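Local coordinates for protein fiber (Bovine adenovirus 4, PDB 4UE0) that forms the trimeric head domain at the end of the viral fibre and probably attaches the virus to a host-cell receptor, at residues 11-16 with 20-25; 88-93 with 97-102; 25-28 with 33-36; 77-82 with 107-112; 73-76 with 82-85. All blocks are in the same frame, centred on the assembly; numbering follows the deposited sequence.

Interaction 1 of 5, residues 11-16 with 20-25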
# COMPACT_ATOMS: atom_id res chain seq x y z
N SER A 11 -12.63 -12.75 -4.95
CA SER A 11 -12.46 -11.71 -5.93
C SER A 11 -13.78 -11.36 -6.60
O SER A 11 -14.71 -12.17 -6.64
CB SER A 11 -11.48 -12.15 -7.03
OG SER A 11 -10.20 -12.31 -6.51
N ARG A 12 -13.79 -10.16 -7.17
CA ARG A 12 -14.92 -9.68 -7.95
C ARG A 12 -14.39 -8.72 -9.00
O ARG A 12 -13.72 -7.73 -8.68
CB ARG A 12 -15.90 -8.96 -7.03
CG ARG A 12 -17.01 -8.17 -7.72
CD ARG A 12 -17.85 -9.07 -8.61
NE ARG A 12 -18.83 -8.28 -9.34
CZ ARG A 12 -19.95 -7.80 -8.80
NH1 ARG A 12 -20.28 -8.07 -7.54
NH2 ARG A 12 -20.75 -7.04 -9.54
N VAL A 13 -14.69 -9.02 -10.25
CA VAL A 13 -14.43 -8.13 -11.33
C VAL A 13 -15.70 -7.32 -11.55
O VAL A 13 -16.80 -7.90 -11.56
CB VAL A 13 -14.01 -8.93 -12.57
CG1 VAL A 13 -13.96 -8.03 -13.78
CG2 VAL A 13 -12.67 -9.59 -12.34
N VAL A 14 -15.57 -6.01 -11.66
CA VAL A 14 -16.72 -5.12 -11.88
C VAL A 14 -16.53 -4.38 -13.19
O VAL A 14 -15.57 -3.64 -13.34
CB VAL A 14 -16.82 -4.09 -10.74
CG1 VAL A 14 -18.01 -3.15 -10.94
CG2 VAL A 14 -16.94 -4.79 -9.40
N GLY A 15 -17.47 -4.56 -14.11
CA GLY A 15 -17.56 -3.69 -15.27
C GLY A 15 -18.34 -2.44 -14.90
O GLY A 15 -19.47 -2.52 -14.42
N PHE A 16 -17.74 -1.27 -15.09
CA PHE A 16 -18.40 -0.02 -14.74
C PHE A 16 -18.15 0.94 -15.87
O PHE A 16 -17.01 1.22 -16.22
CB PHE A 16 -17.87 0.57 -13.45
CG PHE A 16 -18.66 1.76 -12.97
CD1 PHE A 16 -19.87 1.57 -12.36
CD2 PHE A 16 -18.20 3.03 -13.16
CE1 PHE A 16 -20.63 2.65 -11.94
CE2 PHE A 16 -18.95 4.12 -12.74
CZ PHE A 16 -20.18 3.91 -12.11
N ILE A 20 -13.07 -1.78 -16.42
CA ILE A 20 -13.07 -2.88 -15.43
C ILE A 20 -12.28 -2.42 -14.22
O ILE A 20 -11.22 -1.81 -14.35
CB ILE A 20 -12.28 -4.13 -15.96
CG1 ILE A 20 -13.09 -4.86 -17.03
CG2 ILE A 20 -11.89 -5.14 -14.86
CD1 ILE A 20 -14.29 -5.62 -16.52
N ILE A 21 -12.80 -2.79 -13.04
CA ILE A 21 -12.00 -2.79 -11.83
C ILE A 21 -12.06 -4.18 -11.24
O ILE A 21 -13.03 -4.92 -11.45
CB ILE A 21 -12.43 -1.77 -10.79
CG1 ILE A 21 -13.79 -2.05 -10.19
CG2 ILE A 21 -12.31 -0.39 -11.34
CD1 ILE A 21 -14.00 -1.31 -8.90
N ALA A 22 -10.98 -4.56 -10.57
CA ALA A 22 -10.88 -5.91 -10.02
C ALA A 22 -10.55 -5.83 -8.54
O ALA A 22 -9.49 -5.33 -8.15
CB ALA A 22 -9.87 -6.75 -10.77
N LEU A 23 -11.49 -6.30 -7.74
CA LEU A 23 -11.43 -6.26 -6.27
C LEU A 23 -11.13 -7.62 -5.69
O LEU A 23 -11.59 -8.64 -6.20
CB LEU A 23 -12.75 -5.78 -5.71
CG LEU A 23 -13.22 -4.40 -6.18
CD1 LEU A 23 -14.68 -4.16 -5.79
CD2 LEU A 23 -12.32 -3.35 -5.58
N GLY A 24 -10.34 -7.60 -4.63
CA GLY A 24 -10.08 -8.78 -3.82
C GLY A 24 -10.44 -8.47 -2.40
O GLY A 24 -10.36 -7.32 -1.96
N TRP A 25 -10.85 -9.48 -1.67
CA TRP A 25 -11.17 -9.31 -0.26
C TRP A 25 -10.66 -10.49 0.53
O TRP A 25 -10.49 -11.61 -0.01
CB TRP A 25 -12.68 -9.12 -0.06
CG TRP A 25 -13.51 -10.28 -0.53
CD1 TRP A 25 -14.09 -10.46 -1.78
CD2 TRP A 25 -13.83 -11.46 0.22
NE1 TRP A 25 -14.74 -11.67 -1.82
CE2 TRP A 25 -14.59 -12.30 -0.61
CE3 TRP A 25 -13.54 -11.88 1.52
CZ2 TRP A 25 -15.08 -13.55 -0.18
CZ3 TRP A 25 -14.02 -13.13 1.96
CH2 TRP A 25 -14.78 -13.94 1.11
O HOH W 1 -16.10 -12.55 -4.06
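V13 lays its CG1 methyl against the end of I20, with V13 CG1 3.7 Å from I20 CD1, the two side chains meeting at a slant on the face of the hairpin that also carries A22. CG1 reaches I20 because it stands anti to the backbone N (chi1 171°), while V13 CG2 reaches across to A22 CB at 4.3 Å. On the other face V14 CB rests on I21 CG1 at 3.7 Å, and L23 continues this row toward F54 and L60 of the same chain. Between the two layers the antiparallel strands are tied by two hydrogen-bonded pairs, R12 with L23 and V14 with I21. The bond from V14 N to I21 O is 2.8 Å long and practically straight, 179° at the hydrogen. At the W25 end a water accepts from W25 NE1 (2.8 Å), lying in the indole plane at its edge, and donates to S11 O. R12 carries its guanidinium away to D57 and Q55, and S11 OG is hydrogen-bonded to R33 of the second subunit. The chemistry implies two roles for one hairpin: V14, I21 and L23 are apolar and buried inside the subunit, whereas the opposite face, with V13 and A22, packs on the second subunit.

Interaction 2 of 5, residues 88-93 with 97-102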
# COMPACT_ATOMS: atom_id res chain seq x y z
N VAL A 88 -10.08 7.24 -1.17
CA VAL A 88 -11.01 6.21 -1.65
C VAL A 88 -11.81 5.72 -0.44
O VAL A 88 -11.24 5.22 0.51
CB VAL A 88 -10.26 5.02 -2.27
CG1 VAL A 88 -11.28 4.10 -2.92
CG2 VAL A 88 -9.22 5.47 -3.28
N THR A 89 -13.11 5.97 -0.47
CA THR A 89 -14.00 5.56 0.63
C THR A 89 -14.95 4.52 0.09
O THR A 89 -15.66 4.80 -0.89
CB THR A 89 -14.76 6.79 1.17
OG1 THR A 89 -13.81 7.77 1.64
CG2 THR A 89 -15.66 6.38 2.33
N ILE A 90 -14.96 3.35 0.70
CA ILE A 90 -15.76 2.24 0.21
C ILE A 90 -16.76 1.84 1.28
O ILE A 90 -16.42 1.51 2.40
CB ILE A 90 -14.92 1.01 -0.16
CG1 ILE A 90 -13.70 1.39 -1.01
CG2 ILE A 90 -15.82 0.03 -0.90
CD1 ILE A 90 -12.41 1.64 -0.25
N SER A 91 -18.03 1.98 0.90
CA SER A 91 -19.17 1.82 1.80
C SER A 91 -20.22 0.88 1.17
O SER A 91 -20.17 0.63 -0.04
CB SER A 91 -19.79 3.21 2.08
OG SER A 91 -20.20 3.88 0.91
N LYS A 92 -21.13 0.38 2.00
CA LYS A 92 -22.20 -0.47 1.54
C LYS A 92 -23.53 0.06 2.09
O LYS A 92 -23.63 0.44 3.27
CB LYS A 92 -21.97 -1.90 2.01
CG LYS A 92 -22.99 -2.88 1.50
CD LYS A 92 -22.58 -4.32 1.75
CE LYS A 92 -22.96 -4.77 3.14
NZ LYS A 92 -24.44 -4.90 3.30
N LYS A 93 -24.54 0.08 1.23
CA LYS A 93 -25.93 0.29 1.64
C LYS A 93 -26.73 -0.81 0.95
O LYS A 93 -26.73 -0.90 -0.27
CB LYS A 93 -26.43 1.68 1.27
CG LYS A 93 -27.86 1.89 1.76
CD LYS A 93 -28.47 3.24 1.44
CE LYS A 93 -29.87 3.36 2.06
NZ LYS A 93 -30.75 4.44 1.53
N ILE A 97 -22.44 -1.62 -3.17
CA ILE A 97 -21.14 -1.09 -2.76
C ILE A 97 -20.83 0.16 -3.57
O ILE A 97 -20.99 0.16 -4.81
CB ILE A 97 -20.05 -2.15 -2.93
CG1 ILE A 97 -20.39 -3.34 -2.02
CG2 ILE A 97 -18.66 -1.57 -2.62
CD1 ILE A 97 -19.41 -4.48 -2.03
N SER A 98 -20.39 1.22 -2.88
CA SER A 98 -19.97 2.46 -3.49
C SER A 98 -18.51 2.75 -3.13
O SER A 98 -18.14 2.73 -1.96
CB SER A 98 -20.85 3.60 -3.01
OG SER A 98 -22.19 3.42 -3.42
N ILE A 99 -17.73 3.00 -4.18
CA ILE A 99 -16.34 3.42 -4.09
C ILE A 99 -16.33 4.88 -4.50
O ILE A 99 -16.55 5.22 -5.66
CB ILE A 99 -15.44 2.59 -5.05
CG1 ILE A 99 -15.52 1.09 -4.73
CG2 ILE A 99 -13.99 3.07 -4.95
CD1 ILE A 99 -14.91 0.20 -5.78
N ASN A 100 -16.08 5.75 -3.52
CA ASN A 100 -16.08 7.18 -3.75
C ASN A 100 -14.70 7.73 -3.73
O ASN A 100 -13.95 7.52 -2.76
CB ASN A 100 -16.94 7.89 -2.71
CG ASN A 100 -18.37 7.94 -3.13
OD1 ASN A 100 -18.73 8.71 -4.04
ND2 ASN A 100 -19.21 7.15 -2.49
N PHE A 101 -14.34 8.43 -4.78
CA PHE A 101 -13.04 9.13 -4.90
C PHE A 101 -13.21 10.56 -4.41
O PHE A 101 -14.24 11.18 -4.67
CB PHE A 101 -12.54 9.06 -6.35
CG PHE A 101 -12.31 7.65 -6.78
CD1 PHE A 101 -11.13 7.00 -6.48
CD2 PHE A 101 -13.30 6.94 -7.42
CE1 PHE A 101 -10.94 5.68 -6.82
CE2 PHE A 101 -13.11 5.62 -7.77
CZ PHE A 101 -11.94 4.99 -7.46
N SER A 102 -12.19 11.09 -3.78
CA SER A 102 -12.27 12.42 -3.19
C SER A 102 -12.49 13.51 -4.22
O SER A 102 -13.06 14.56 -3.89
CB SER A 102 -11.01 12.67 -2.39
OG SER A 102 -9.83 12.46 -3.16
O HOH W 2 -13.21 9.27 -0.59
O HOH W 3 -18.35 5.47 -0.25
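The antiparallel beta hairpin of strands 83-93 and 96-101 is joined here by two hydrogen-bonded pairs, T89 with N100 and S91 with S98, in the middle of a four-stranded sheet. Each of these four residues gives its N-H and receives at its carbonyl: N100 N reaches T89 O at 2.8 Å and 175°, and S91 N reaches S98 O at 3.0 Å, in the carbonyl plane. S98 O also has the CA of I90 3.3 Å away in a CA-H...O contact. On the polar face one water donates to T89 O, accepts from N100 ND2 at 2.9 Å and is hydrogen-bonded to S91 OG, and a second lies between T89 OG1 and N100 O. N100 OD1 is satisfied by T51 of the neighbouring strand, so both ends of that amide are engaged. The other face is largely apolar, and at its end K92 NZ is hydrogen-bonded to Q94 O. I90 CG2 meets I97 CG2 at 3.7 Å, with I99 and W114 packed beside I90, and V88 stands alongside both I99 and F101. V88 CG1 lies 3.5 Å from I99 CG2, and V88 CG2 lies 3.9 Å from F101 CE1.

Interaction 3 of 5, residues 25-28 with 33-36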
# COMPACT_ATOMS: atom_id res chain seq x y z
N TRP A 25 -10.85 -9.48 -1.67
CA TRP A 25 -11.17 -9.31 -0.26
C TRP A 25 -10.66 -10.49 0.53
O TRP A 25 -10.49 -11.61 -0.01
CB TRP A 25 -12.68 -9.12 -0.06
CG TRP A 25 -13.51 -10.28 -0.53
CD1 TRP A 25 -14.09 -10.46 -1.78
CD2 TRP A 25 -13.83 -11.46 0.22
NE1 TRP A 25 -14.74 -11.67 -1.82
CE2 TRP A 25 -14.59 -12.30 -0.61
CE3 TRP A 25 -13.54 -11.88 1.52
CZ2 TRP A 25 -15.08 -13.55 -0.18
CZ3 TRP A 25 -14.02 -13.13 1.96
CH2 TRP A 25 -14.78 -13.94 1.11
N GLN A 26 -10.38 -10.24 1.81
CA GLN A 26 -9.95 -11.30 2.74
C GLN A 26 -10.48 -10.99 4.13
O GLN A 26 -10.60 -9.82 4.55
CB GLN A 26 -8.42 -11.46 2.83
CG GLN A 26 -7.60 -11.28 1.56
CD GLN A 26 -6.16 -10.89 1.86
OE1 GLN A 26 -5.55 -10.06 1.16
NE2 GLN A 26 -5.59 -11.47 2.91
N ILE A 27 -10.82 -12.05 4.86
CA ILE A 27 -11.12 -11.99 6.28
C ILE A 27 -10.08 -12.88 6.95
O ILE A 27 -9.98 -14.07 6.65
CB ILE A 27 -12.54 -12.46 6.62
CG1 ILE A 27 -13.54 -11.61 5.85
CG2 ILE A 27 -12.77 -12.36 8.14
CD1 ILE A 27 -14.99 -12.05 6.04
N ILE A 28 -9.32 -12.29 7.86
CA ILE A 28 -8.31 -13.01 8.60
C ILE A 28 -8.73 -13.05 10.07
O ILE A 28 -8.59 -12.07 10.76
CB ILE A 28 -6.93 -12.36 8.41
CG1 ILE A 28 -6.57 -12.28 6.92
CG2 ILE A 28 -5.88 -13.15 9.18
CD1 ILE A 28 -5.43 -11.34 6.61
N ARG A 33 -8.11 -10.54 17.02
CA ARG A 33 -8.84 -9.61 16.16
C ARG A 33 -9.30 -10.31 14.87
O ARG A 33 -8.80 -11.40 14.53
CB ARG A 33 -7.93 -8.43 15.79
CG ARG A 33 -6.64 -8.82 15.05
CD ARG A 33 -5.97 -7.58 14.43
NE ARG A 33 -4.69 -7.87 13.77
CZ ARG A 33 -4.03 -7.05 12.94
NH1 ARG A 33 -4.53 -5.88 12.60
NH2 ARG A 33 -2.86 -7.43 12.42
N TYR A 34 -10.27 -9.71 14.17
CA TYR A 34 -10.52 -10.06 12.76
C TYR A 34 -10.01 -8.91 11.94
O TYR A 34 -10.23 -7.76 12.28
CB TYR A 34 -12.00 -10.30 12.45
CG TYR A 34 -12.49 -11.66 12.84
CD1 TYR A 34 -12.11 -12.24 14.05
CD2 TYR A 34 -13.33 -12.37 12.01
CE1 TYR A 34 -12.57 -13.49 14.42
CE2 TYR A 34 -13.80 -13.62 12.36
CZ TYR A 34 -13.41 -14.18 13.56
OH TYR A 34 -13.86 -15.44 13.94
N ILE A 35 -9.32 -9.24 10.85
CA ILE A 35 -8.88 -8.24 9.88
C ILE A 35 -9.72 -8.42 8.60
O ILE A 35 -9.89 -9.54 8.10
CB ILE A 35 -7.41 -8.40 9.52
CG1 ILE A 35 -6.56 -8.56 10.77
CG2 ILE A 35 -6.95 -7.19 8.73
CD1 ILE A 35 -5.14 -9.00 10.47
N TYR A 36 -10.23 -7.29 8.11
CA TYR A 36 -11.03 -7.22 6.89
C TYR A 36 -10.22 -6.43 5.89
O TYR A 36 -9.90 -5.27 6.13
CB TYR A 36 -12.37 -6.53 7.16
CG TYR A 36 -13.18 -7.28 8.18
CD1 TYR A 36 -13.96 -8.34 7.80
CD2 TYR A 36 -13.11 -6.96 9.53
CE1 TYR A 36 -14.67 -9.09 8.72
CE2 TYR A 36 -13.83 -7.69 10.47
CZ TYR A 36 -14.62 -8.75 10.05
OH TYR A 36 -15.34 -9.48 10.96
O HOH W 4 -6.62 -11.92 12.70
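The rings of Y36 and Y34 are both met obliquely by I27: I27 CG1 lies 3.8 Å from Y36 CD1, and I27 CG2 lies 3.9 Å from Y34 CD2. The same CG2 methyl also approaches CE1 of Y36, so one methyl touches both aromatic side chains of the partner strand. With CG2 anti to the backbone N and CG1 anti to the carbonyl carbon (chi1 -58°), I27 spreads its branches along the strand, which is how it spans residues two apart. The third flat group, the guanidinium of R33, is covered from within its own segment: I35 CD1 stands over the centre of one face, 3.2 Å above the R33 plane, an aliphatic lid on a group whose N-H donors are used elsewhere, NH1 on T119 of the same chain.

The backbone joins through the hydrogen-bonded pair I28 with I35. I28 N meets I35 O at 2.8 Å, and the return bond from I35 N reaches I28 O at 2.9 Å, its donor tilted 31° from the carbonyl plane. A water then donates to both I28 O and R33 O, at 2.8 Å from I28 O, at the turn end of the hairpin. Beyond the pair, strand 19-29 is bordered by strand 8-16, where R8 packs on I27, while strand 34-40 is bordered by strand 114-120, whose R120 makes a cation-pi contact with Y34.

Interaction 4 of 5, residues 77-82 with 107-112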
# COMPACT_ATOMS: atom_id res chain seq x y z
N GLN A 77 -0.74 9.73 -12.27
CA GLN A 77 0.36 10.55 -12.76
C GLN A 77 -0.11 11.29 -13.98
O GLN A 77 -0.48 10.68 -14.99
CB GLN A 77 1.55 9.67 -13.09
CG GLN A 77 2.73 10.42 -13.65
CD GLN A 77 3.95 9.57 -13.81
OE1 GLN A 77 4.30 8.82 -12.93
NE2 GLN A 77 4.63 9.71 -14.93
N LEU A 78 -0.15 12.62 -13.86
CA LEU A 78 -0.69 13.48 -14.90
C LEU A 78 0.32 13.64 -16.02
O LEU A 78 1.49 13.33 -15.87
CB LEU A 78 -1.09 14.81 -14.31
CG LEU A 78 -2.43 14.87 -13.60
CD1 LEU A 78 -3.06 13.55 -13.21
CD2 LEU A 78 -2.31 15.76 -12.38
N PRO A 79 -0.14 14.11 -17.18
CA PRO A 79 0.79 14.21 -18.31
C PRO A 79 2.06 15.04 -18.05
O PRO A 79 3.10 14.74 -18.63
CB PRO A 79 -0.07 14.85 -19.39
CG PRO A 79 -1.46 14.42 -19.07
CD PRO A 79 -1.52 14.45 -17.57
N ASP A 80 1.96 16.07 -17.19
CA ASP A 80 3.10 16.91 -16.79
C ASP A 80 3.94 16.28 -15.66
O ASP A 80 4.82 16.96 -15.10
CB ASP A 80 2.62 18.31 -16.38
CG ASP A 80 1.69 18.32 -15.16
OD1 ASP A 80 1.50 17.26 -14.52
OD2 ASP A 80 1.15 19.41 -14.84
N LYS A 81 3.63 15.03 -15.31
CA LYS A 81 4.34 14.22 -14.32
C LYS A 81 4.01 14.60 -12.88
O LYS A 81 4.57 14.02 -11.96
CB LYS A 81 5.86 14.20 -14.52
CG LYS A 81 6.33 14.04 -15.96
CD LYS A 81 6.16 12.63 -16.49
CE LYS A 81 7.36 11.76 -16.16
NZ LYS A 81 8.52 12.00 -17.05
N THR A 82 3.12 15.56 -12.66
CA THR A 82 2.62 15.79 -11.32
C THR A 82 1.75 14.59 -10.89
O THR A 82 1.17 13.89 -11.72
CB THR A 82 1.78 17.07 -11.19
OG1 THR A 82 0.67 16.98 -12.07
CG2 THR A 82 2.61 18.28 -11.56
N PRO A 107 -9.58 11.07 -16.94
CA PRO A 107 -9.79 10.00 -17.90
C PRO A 107 -8.50 9.48 -18.54
O PRO A 107 -7.61 10.26 -18.84
CB PRO A 107 -10.66 10.67 -18.98
CG PRO A 107 -11.29 11.86 -18.32
CD PRO A 107 -10.25 12.32 -17.34
N ASN A 108 -8.47 8.18 -18.80
CA ASN A 108 -7.43 7.57 -19.64
C ASN A 108 -6.02 7.64 -19.06
O ASN A 108 -5.04 7.59 -19.78
CB ASN A 108 -7.49 8.12 -21.07
CG ASN A 108 -8.89 8.06 -21.64
OD1 ASN A 108 -9.45 9.06 -22.12
ND2 ASN A 108 -9.49 6.90 -21.52
N ILE A 109 -5.95 7.70 -17.73
CA ILE A 109 -4.70 7.63 -17.02
C ILE A 109 -4.85 6.54 -15.96
O ILE A 109 -5.84 6.48 -15.24
CB ILE A 109 -4.35 8.99 -16.35
CG1 ILE A 109 -4.13 10.06 -17.41
CG2 ILE A 109 -3.14 8.82 -15.43
CD1 ILE A 109 -3.78 11.41 -16.84
N MET A 110 -3.84 5.69 -15.84
CA MET A 110 -3.90 4.60 -14.89
C MET A 110 -3.99 5.10 -13.44
O MET A 110 -3.32 6.05 -13.07
CB MET A 110 -2.67 3.72 -15.02
CG MET A 110 -2.83 2.35 -14.38
SD MET A 110 -3.99 1.24 -15.22
CE MET A 110 -3.07 0.90 -16.71
N VAL A 111 -4.81 4.43 -12.65
CA VAL A 111 -4.94 4.67 -11.20
C VAL A 111 -4.19 3.54 -10.52
O VAL A 111 -4.38 2.36 -10.87
CB VAL A 111 -6.41 4.66 -10.77
CG1 VAL A 111 -6.55 4.84 -9.28
CG2 VAL A 111 -7.21 5.73 -11.50
N SER A 112 -3.36 3.89 -9.53
CA SER A 112 -2.60 2.85 -8.82
C SER A 112 -3.51 1.92 -8.00
O SER A 112 -4.57 2.29 -7.54
CB SER A 112 -1.58 3.50 -7.90
OG SER A 112 -2.17 4.41 -7.00
O HOH W 5 -0.85 7.03 -13.50
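I109 reaches from the loop 107-112 toward the turn 77-82, and almost all of the contact is made by this one side chain. Its CB bond is directed at the other segment, and the two branches leaving CB then divide. With CG1 beside the backbone N (chi1 -64°), CG2 stands anti to it as the shorter arm, and I109 CG2 sits 3.3 Å from Q77 O, with Q77 N further off at 4.1 Å. The longer arm runs through CG1 to CD1; the chain is extended (chi2 -180°), and this carries the tip past Q77 O to the start of the turn. There I109 CD1 lies 3.9 Å from P79 CD, the two side chains crossing at about a right angle, and 4.3 Å from L78 CD1.

No direct hydrogen bond joins the segments. A water does so instead, accepting from Q77 N at 3.0 Å and donating to M110 O at 2.7 Å. The turn is held by its own bonds: residues 78-81 form a type I beta turn in which K81 N bonds L78 O, and L78 N bonds T82 O. D80 adds an Asx turn, its OD1 accepting from T82 N; in the conformer of T82 given here, T82 OG1 also donates to D80 OD1, at 2.6 Å.

The turn links strand 70-77 to strand 83-93, and the loop leads from strand 96-101 to strand 114-120. S112 OG accepts from T75 N, which keeps the loop beside strand 70-77, while S102 of the second subunit packs on Q77 and K81.

Interaction 5 of 5, residues 73-76 with 82-85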
# COMPACT_ATOMS: atom_id res chain seq x y z
N SER A 73 -6.07 5.23 -0.22
CA SER A 73 -5.71 6.25 -1.18
C SER A 73 -5.11 5.62 -2.42
O SER A 73 -4.64 4.47 -2.40
CB SER A 73 -4.75 7.29 -0.62
OG SER A 73 -3.47 6.73 -0.43
N CYS A 74 -5.14 6.37 -3.50
CA CYS A 74 -4.53 5.99 -4.75
C CYS A 74 -4.05 7.22 -5.46
O CYS A 74 -4.29 8.34 -5.00
CB CYS A 74 -5.52 5.17 -5.60
SG CYS A 74 -6.95 6.10 -6.15
N THR A 75 -3.35 7.03 -6.59
CA THR A 75 -2.81 8.15 -7.34
C THR A 75 -3.02 7.97 -8.83
O THR A 75 -3.23 6.88 -9.34
CB THR A 75 -1.30 8.35 -7.08
OG1 THR A 75 -0.55 7.27 -7.67
CG2 THR A 75 -0.98 8.49 -5.59
N GLN A 76 -2.90 9.11 -9.51
CA GLN A 76 -2.67 9.14 -10.96
C GLN A 76 -1.50 10.09 -11.25
O GLN A 76 -1.30 11.08 -10.56
CB GLN A 76 -3.88 9.67 -11.73
CG GLN A 76 -5.08 8.74 -11.70
CD GLN A 76 -6.23 9.34 -12.47
OE1 GLN A 76 -6.70 10.44 -12.16
NE2 GLN A 76 -6.69 8.65 -13.50
N THR A 82 3.12 15.56 -12.66
CA THR A 82 2.62 15.79 -11.32
C THR A 82 1.75 14.59 -10.89
O THR A 82 1.17 13.89 -11.72
CB THR A 82 1.78 17.07 -11.19
OG1 THR A 82 0.67 16.98 -12.07
CG2 THR A 82 2.61 18.28 -11.56
N ILE A 83 1.69 14.37 -9.58
CA ILE A 83 0.94 13.25 -9.01
C ILE A 83 -0.25 13.77 -8.25
O ILE A 83 -0.10 14.62 -7.38
CB ILE A 83 1.83 12.42 -8.06
CG1 ILE A 83 3.11 11.95 -8.77
CG2 ILE A 83 1.03 11.24 -7.53
CD1 ILE A 83 2.85 11.11 -10.02
N LYS A 84 -1.43 13.26 -8.60
CA LYS A 84 -2.64 13.56 -7.85
C LYS A 84 -2.96 12.37 -6.96
O LYS A 84 -2.98 11.23 -7.43
CB LYS A 84 -3.84 13.81 -8.80
CG LYS A 84 -5.14 14.16 -8.08
CD LYS A 84 -5.31 15.61 -7.70
CE LYS A 84 -6.80 15.88 -7.47
NZ LYS A 84 -7.12 17.32 -7.29
N THR A 85 -3.18 12.64 -5.68
CA THR A 85 -3.59 11.63 -4.70
C THR A 85 -5.08 11.77 -4.43
O THR A 85 -5.59 12.87 -4.24
CB THR A 85 -2.78 11.78 -3.42
OG1 THR A 85 -1.39 11.68 -3.72
CG2 THR A 85 -3.12 10.70 -2.42
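An antiparallel beta hairpin, strands 70-77 and 83-93, begins its pairing here, at the edge of a four-stranded sheet. T75 and T85 form a non-hydrogen-bonded pair and Q76 and K84 the hydrogen-bonded one beside it. Q76 N meets K84 O at 3.0 Å in the carbonyl plane, and K84 N returns to Q76 O at 2.9 Å, its hydrogen bond close to the line of that carbonyl. K84 O is approached by more than its amide partner, since T75 CA lies 3.1 Å away in a CA-H...O contact.

On the threonine face side chains of mixed character meet. T75 turns its hydroxyl between its own N and carbonyl carbon (chi1 69°), which sends CG2 toward T85 OG1 at 3.7 Å and leaves OG1 to Y71 of the second subunit. The hydroxyl of one threonine therefore meets the methyl of the other. T85 CG2 lies 4.2 Å from S73 CB, and I83 of the third subunit packs on T85 as well, so this face takes part in the trimer interface.

The Q76 and K84 face behaves differently. Q76 projects into the loops of its own subunit, its NE2 giving to I109 O and its OE1 accepting from E106 N, so both ends of a buried amide are satisfied. At the hairpin's turn end, I83 covers the flank of T75, its CG2 methyl 3.7 Å from T75 CB.

How the interactions relate
Four of the five contacts are antiparallel hairpin pairings, and each is partly buried, whereas interaction 4 is a surface contact between two loops. Interactions 1 and 3 share strand 19-29 and overlap at W25, extending one sheet; interactions 2 and 5 share strand 83-93 in the other. One point where the sheets touch is I21 CD1 of interaction 1 against I99 CD1 of interaction 2. Interactions 4 and 5 lie about 8 Å apart, centre to centre, and share T82. Across the five, chemistry follows place: aliphatic side chains fill the inner faces, waters complete polar groups in interactions 1 to 4, and interaction 5 turns threonines to neighbouring subunits and a glutamine amide to its own loops.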